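Local coordinates for beta subunit of a putative Aromatic-ring-hydroxylating dioxygenase (Novosphingobium aromaticivorans DSM 12444, PDB 3EBY), which probably serves as the beta subunit of an aromatic-ring-hydroxylating dioxygenase, assembling as a trimer of NTF2-like chains, at residues 12-17 with 94-98; 103-107 with 132-137. All coordinates share one frame; numbering follows the deposited sequence.

Contact 1 of 2, residues 12-17 with 94-98; sequences AQSAID and RAVIT
The side-chain amide of Gln13 spends both N-H groups at once: NE2 donates to Ala95 O at 2.9 Å, almost straight (171°), and to Asp17 OD2 one helical turn on. Both acceptors lie near the amide plane, which fixes the rotation of the group. Asp17 answers with its other oxygen, OD1, whose syn lone pair takes the backbone N of Ala95 at 2.9 Å, so the two side chains together grip both polar backbone atoms of Ala95. On the far side of the amide, Gln13 OE1 accepts from a water that in turn accepts from Ile97 N, 2.9 Å away. In this NTF2-like fold the contact lays helix 8-28 against strand 87-101 at one edge of the sheet. Arg94 lays one guanidinium face over the Gln13-Asp17 pair, its plane only 7° from that of the Gln13 amide, in an offset stack in which Gln13 CG lies 3.7 Å from Arg94 NH2. Its straight chain rises past Asp17, CG lying 3.5 Å from Asp17 OD2. The salt bridge from Asp17 OD2 to Arg94 NH1 is long, 3.7 Å, and purely electrostatic, since the oxygen sits well out of the guanidinium plane. The apolar part lies alongside: Ile16, with CG1 beside the backbone N (chi1 -72°), turns CG2 onto Ala95 CB at 3.6 Å, while Ile97 CD1 reaches Ala12 CB. Farther out, Arg94 NE forms a salt bridge with Asp18 of the second subunit, and Arg94 of the third subunit packs on Asp17.

Contact 2 of 2, residues 103-107 with 132-137; sequences DQVSA and DRFDLS
Val105 and Phe134 form an antiparallel hydrogen-bonded pair, Val105 N giving to Phe134 O and Phe134 N to Val105 O at 2.7 Å. Ala107 and Asp132 repeat the pattern two residues on, and CA-H...O contacts run from Gln104 CA to Phe134 O and from Ser106 CA to Asp132 O. Beyond the strand end, Leu136 N still reaches Asp103 O. Polar side chains gather here. Gln104 has CG anti to the carbonyl carbon (chi1 -51°), and a second bend at chi2 brings its amide alongside Asp135, where Gln104 NE2 donates to Asp135 OD1 at 3.1 Å from above the carboxylate, 69° out of plane. In one of two conformers of Asp103, NE2 also donates to Asp103 OD1. Asp135 OD1 further accepts Ser137 N, closing an Asx turn, and Ser137 OG at 2.8 Å. An alanine in place of Asp135 would remove the acceptor shared by three donors, and is likely to free the Ser137 turn and the Gln104 amide to shift. Among apolar groups, Val105 CG2 touches Leu136 CD2 at 3.7 Å. Val105, Phe134 and Leu136 pack under helix 8-28, Phe134 meeting Phe19 edge-to-face; strand 142-150 flanks 122-135, with Arg146 bridging to Asp132, and strand 87-101 borders 104-116.

In the fold
Along the chain both segments of contact 1 precede those of contact 2; their centres lie about 10 Å apart, on the same side of the chain's centre and each about 14 Å from it. Strands 87-101 and 104-116 follow each other in sequence and are neighbours in the mixed sheet, with 122-135 next. The two contacts meet directly: Thr98 OG1 and Ser106 OG, 2.8 Å apart in the conformer of Ser106 described, probably share a hydrogen bond. Ile16 of helix 8-28 packs on Val105 and Phe134 as well as on Ala95, so the helix lies across all three strands. Contact 1 also faces the other two subunits, whereas no other chain touches contact 2.

Contact 1 of 2, residues 12-17 with 94-98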
loop_
_atom_site.group_PDB
_atom_site.type_symbol
_atom_site.label_atom_id
_atom_site.label_comp_id
_atom_site.label_asym_id
_atom_site.label_seq_id
_atom_site.Cartn_x
_atom_site.Cartn_y
_atom_site.Cartn_z
ATOM N N ALA A 12 -5.234 10.183 -16.740
ATOM C CA ALA A 12 -4.969 8.741 -16.886
ATOM C C ALA A 12 -4.448 8.126 -15.564
ATOM O O ALA A 12 -4.862 7.036 -15.182
ATOM C CB ALA A 12 -3.992 8.482 -18.001
ATOM N N GLN A 13 -3.527 8.833 -14.890
ATOM C CA GLN A 13 -2.985 8.349 -13.597
ATOM C C GLN A 13 -4.119 8.101 -12.589
ATOM O O GLN A 13 -4.204 7.024 -11.973
ATOM C CB GLN A 13 -2.002 9.368 -13.018
ATOM C CG GLN A 13 -1.357 8.920 -11.692
ATOM C CD GLN A 13 -0.331 7.859 -11.895
ATOM O OE1 GLN A 13 0.603 8.042 -12.659
ATOM N NE2 GLN A 13 -0.486 6.719 -11.185
ATOM N N SER A 14 -4.980 9.095 -12.416
ATOM C CA SER A 14 -6.083 8.976 -11.467
ATOM C C SER A 14 -7.048 7.868 -11.860
ATOM O O SER A 14 -7.553 7.154 -10.991
ATOM C CB SER A 14 -6.850 10.301 -11.343
ATOM O OG SER A 14 -6.038 11.296 -10.785
ATOM N N ALA A 15 -7.377 7.790 -13.156
ATOM C CA ALA A 15 -8.287 6.745 -13.673
ATOM C C ALA A 15 -7.766 5.326 -13.342
ATOM O O ALA A 15 -8.515 4.455 -12.873
ATOM C CB ALA A 15 -8.487 6.925 -15.232
ATOM N N ILE A 16 -6.479 5.110 -13.552
ATOM C CA ILE A 16 -5.872 3.804 -13.337
ATOM C C ILE A 16 -5.762 3.504 -11.841
ATOM O O ILE A 16 -6.070 2.384 -11.399
ATOM C CB ILE A 16 -4.498 3.691 -14.068
ATOM C CG1 ILE A 16 -4.748 3.599 -15.593
ATOM C CG2 ILE A 16 -3.699 2.508 -13.561
ATOM C CD1 ILE A 16 -3.528 3.821 -16.430
ATOM N N ASP A 17 -5.327 4.484 -11.051
ATOM C CA ASP A 17 -5.261 4.261 -9.619
ATOM C C ASP A 17 -6.667 4.007 -8.997
ATOM O O ASP A 17 -6.819 3.113 -8.174
ATOM C CB ASP A 17 -4.545 5.414 -8.907
ATOM C CG ASP A 17 -3.031 5.438 -9.167
ATOM O OD1 ASP A 17 -2.423 4.357 -9.363
ATOM O OD2 ASP A 17 -2.441 6.555 -9.096
ATOM N N ARG A 94 0.653 2.438 -6.012
ATOM C CA ARG A 94 0.371 3.416 -7.053
ATOM C C ARG A 94 0.938 2.921 -8.394
ATOM O O ARG A 94 2.019 2.359 -8.447
ATOM C CB ARG A 94 0.956 4.770 -6.668
ATOM C CG ARG A 94 0.711 5.893 -7.664
ATOM C CD ARG A 94 1.305 7.172 -7.112
ATOM N NE ARG A 94 1.152 8.324 -7.991
ATOM C CZ ARG A 94 0.215 9.247 -7.856
ATOM N NH1 ARG A 94 -0.765 9.086 -6.982
ATOM N NH2 ARG A 94 0.204 10.299 -8.661
ATOM N N ALA A 95 0.202 3.154 -9.468
ATOM C CA ALA A 95 0.588 2.675 -10.807
ATOM C C ALA A 95 1.674 3.546 -11.426
ATOM O O ALA A 95 1.630 4.788 -11.332
ATOM C CB ALA A 95 -0.647 2.625 -11.747
ATOM N N VAL A 96 2.611 2.885 -12.106
ATOM C CA VAL A 96 3.576 3.552 -12.982
ATOM C C VAL A 96 3.169 3.374 -14.430
ATOM O O VAL A 96 3.085 2.236 -14.943
ATOM C CB VAL A 96 5.020 2.992 -12.773
ATOM C CG1 VAL A 96 6.016 3.714 -13.680
ATOM C CG2 VAL A 96 5.447 3.110 -11.283
ATOM N N ILE A 97 2.795 4.473 -15.063
ATOM C CA ILE A 97 2.426 4.449 -16.474
ATOM C C ILE A 97 3.702 4.306 -17.312
ATOM O O ILE A 97 4.638 5.125 -17.200
ATOM C CB ILE A 97 1.643 5.704 -16.863
ATOM C CG1 ILE A 97 0.275 5.706 -16.151
ATOM C CG2 ILE A 97 1.462 5.803 -18.409
ATOM C CD1 ILE A 97 -0.463 7.022 -16.274
ATOM N N THR A 98 3.718 3.281 -18.156
ATOM C CA THR A 98 4.894 2.911 -18.924
ATOM C C THR A 98 4.790 3.204 -20.417
ATOM O O THR A 98 5.776 3.068 -21.133
ATOM C CB THR A 98 5.212 1.414 -18.752
ATOM O OG1 THR A 98 4.096 0.618 -19.192
ATOM C CG2 THR A 98 5.543 1.092 -17.289
HETATM O O HOH W 1 2.986 7.118 -13.808
#

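Contact 2 of 2, residues 103-107 with 132-137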
loop_
_atom_site.group_PDB
_atom_site.type_symbol
_atom_site.label_atom_id
_atom_site.label_comp_id
_atom_site.label_asym_id
_atom_site.label_seq_id
_atom_site.Cartn_x
_atom_site.Cartn_y
_atom_site.Cartn_z
ATOM N N ASP A 103 -5.544 6.588 -26.489
ATOM C CA ASP A 103 -6.282 6.236 -25.264
ATOM C C ASP A 103 -6.045 4.776 -24.845
ATOM O O ASP A 103 -6.849 4.186 -24.111
ATOM C CB ASP A 103 -7.777 6.535 -25.417
ATOM C CG ASP A 103 -8.373 5.890 -26.633
ATOM O OD1 ASP A 103 -7.885 4.823 -27.033
ATOM O OD2 ASP A 103 -9.316 6.465 -27.208
ATOM N N GLN A 104 -4.937 4.201 -25.315
ATOM C CA GLN A 104 -4.464 2.920 -24.805
ATOM C C GLN A 104 -3.223 3.188 -23.935
ATOM O O GLN A 104 -2.284 3.858 -24.359
ATOM C CB GLN A 104 -4.141 1.995 -25.952
ATOM C CG GLN A 104 -5.288 1.894 -26.986
ATOM C CD GLN A 104 -6.592 1.394 -26.363
ATOM O OE1 GLN A 104 -6.649 0.285 -25.825
ATOM N NE2 GLN A 104 -7.640 2.229 -26.411
ATOM N N VAL A 105 -3.284 2.757 -22.683
ATOM C CA VAL A 105 -2.241 3.067 -21.731
ATOM C C VAL A 105 -1.702 1.791 -21.076
ATOM O O VAL A 105 -2.476 0.952 -20.618
ATOM C CB VAL A 105 -2.778 4.014 -20.633
ATOM C CG1 VAL A 105 -1.732 4.272 -19.572
ATOM C CG2 VAL A 105 -3.253 5.329 -21.256
ATOM N N SER A 106 -0.387 1.624 -21.099
ATOM C CA SER A 106 0.255 0.527 -20.379
ATOM C C SER A 106 0.684 1.024 -19.010
ATOM O O SER A 106 1.041 2.193 -18.844
ATOM C CB SER A 106 1.458 -0.016 -21.147
ATOM O OG SER A 106 2.419 0.991 -21.398
ATOM N N ALA A 107 0.556 0.158 -18.021
ATOM C CA ALA A 107 0.944 0.493 -16.620
ATOM C C ALA A 107 1.320 -0.734 -15.843
ATOM O O ALA A 107 0.973 -1.845 -16.222
ATOM C CB ALA A 107 -0.178 1.258 -15.893
ATOM N N ASP A 132 -0.113 -4.239 -17.102
ATOM C CA ASP A 132 -1.424 -3.994 -17.678
ATOM C C ASP A 132 -1.398 -3.227 -19.004
ATOM O O ASP A 132 -0.512 -2.377 -19.251
ATOM C CB ASP A 132 -2.282 -3.177 -16.698
ATOM C CG ASP A 132 -2.473 -3.853 -15.368
ATOM O OD1 ASP A 132 -2.702 -5.085 -15.343
ATOM O OD2 ASP A 132 -2.450 -3.129 -14.333
ATOM N N ARG A 133 -2.420 -3.499 -19.811
ATOM C CA ARG A 133 -2.806 -2.652 -20.938
ATOM C C ARG A 133 -4.255 -2.249 -20.718
ATOM O O ARG A 133 -5.142 -3.115 -20.614
ATOM C CB ARG A 133 -2.685 -3.400 -22.269
ATOM C CG ARG A 133 -1.286 -3.884 -22.559
ATOM C CD ARG A 133 -1.111 -4.337 -24.007
ATOM N NE ARG A 133 -1.737 -5.627 -24.284
ATOM C CZ ARG A 133 -2.608 -5.863 -25.269
ATOM N NH1 ARG A 133 -2.965 -4.896 -26.121
ATOM N NH2 ARG A 133 -3.092 -7.095 -25.434
ATOM N N PHE A 134 -4.448 -0.953 -20.503
ATOM C CA PHE A 134 -5.753 -0.350 -20.280
ATOM C C PHE A 134 -6.312 0.292 -21.558
ATOM O O PHE A 134 -5.595 0.975 -22.301
ATOM C CB PHE A 134 -5.660 0.735 -19.201
ATOM C CG PHE A 134 -5.545 0.210 -17.823
ATOM C CD1 PHE A 134 -6.691 -0.091 -17.092
ATOM C CD2 PHE A 134 -4.313 0.069 -17.219
ATOM C CE1 PHE A 134 -6.604 -0.580 -15.809
ATOM C CE2 PHE A 134 -4.230 -0.391 -15.903
ATOM C CZ PHE A 134 -5.394 -0.719 -15.215
ATOM N N ASP A 135 -7.614 0.151 -21.733
ATOM C CA ASP A 135 -8.362 0.830 -22.781
ATOM C C ASP A 135 -9.140 1.980 -22.103
ATOM O O ASP A 135 -10.051 1.730 -21.299
ATOM C CB ASP A 135 -9.322 -0.170 -23.415
ATOM C CG ASP A 135 -10.213 0.446 -24.489
ATOM O OD1 ASP A 135 -10.132 1.675 -24.737
ATOM O OD2 ASP A 135 -10.937 -0.339 -25.159
ATOM N N LEU A 136 -8.710 3.223 -22.362
ATOM C CA LEU A 136 -9.326 4.415 -21.762
ATOM C C LEU A 136 -10.227 5.140 -22.767
ATOM O O LEU A 136 -10.534 6.318 -22.578
ATOM C CB LEU A 136 -8.247 5.407 -21.276
ATOM C CG LEU A 136 -7.776 5.282 -19.832
ATOM C CD1 LEU A 136 -7.615 3.846 -19.437
ATOM C CD2 LEU A 136 -6.469 6.083 -19.601
ATOM N N SER A 137 -10.645 4.437 -23.821
ATOM C CA SER A 137 -11.520 5.016 -24.839
ATOM C C SER A 137 -12.948 5.091 -24.318
ATOM O O SER A 137 -13.298 4.422 -23.352
ATOM C CB SER A 137 -11.498 4.163 -26.107
ATOM O OG SER A 137 -12.263 2.977 -25.921
#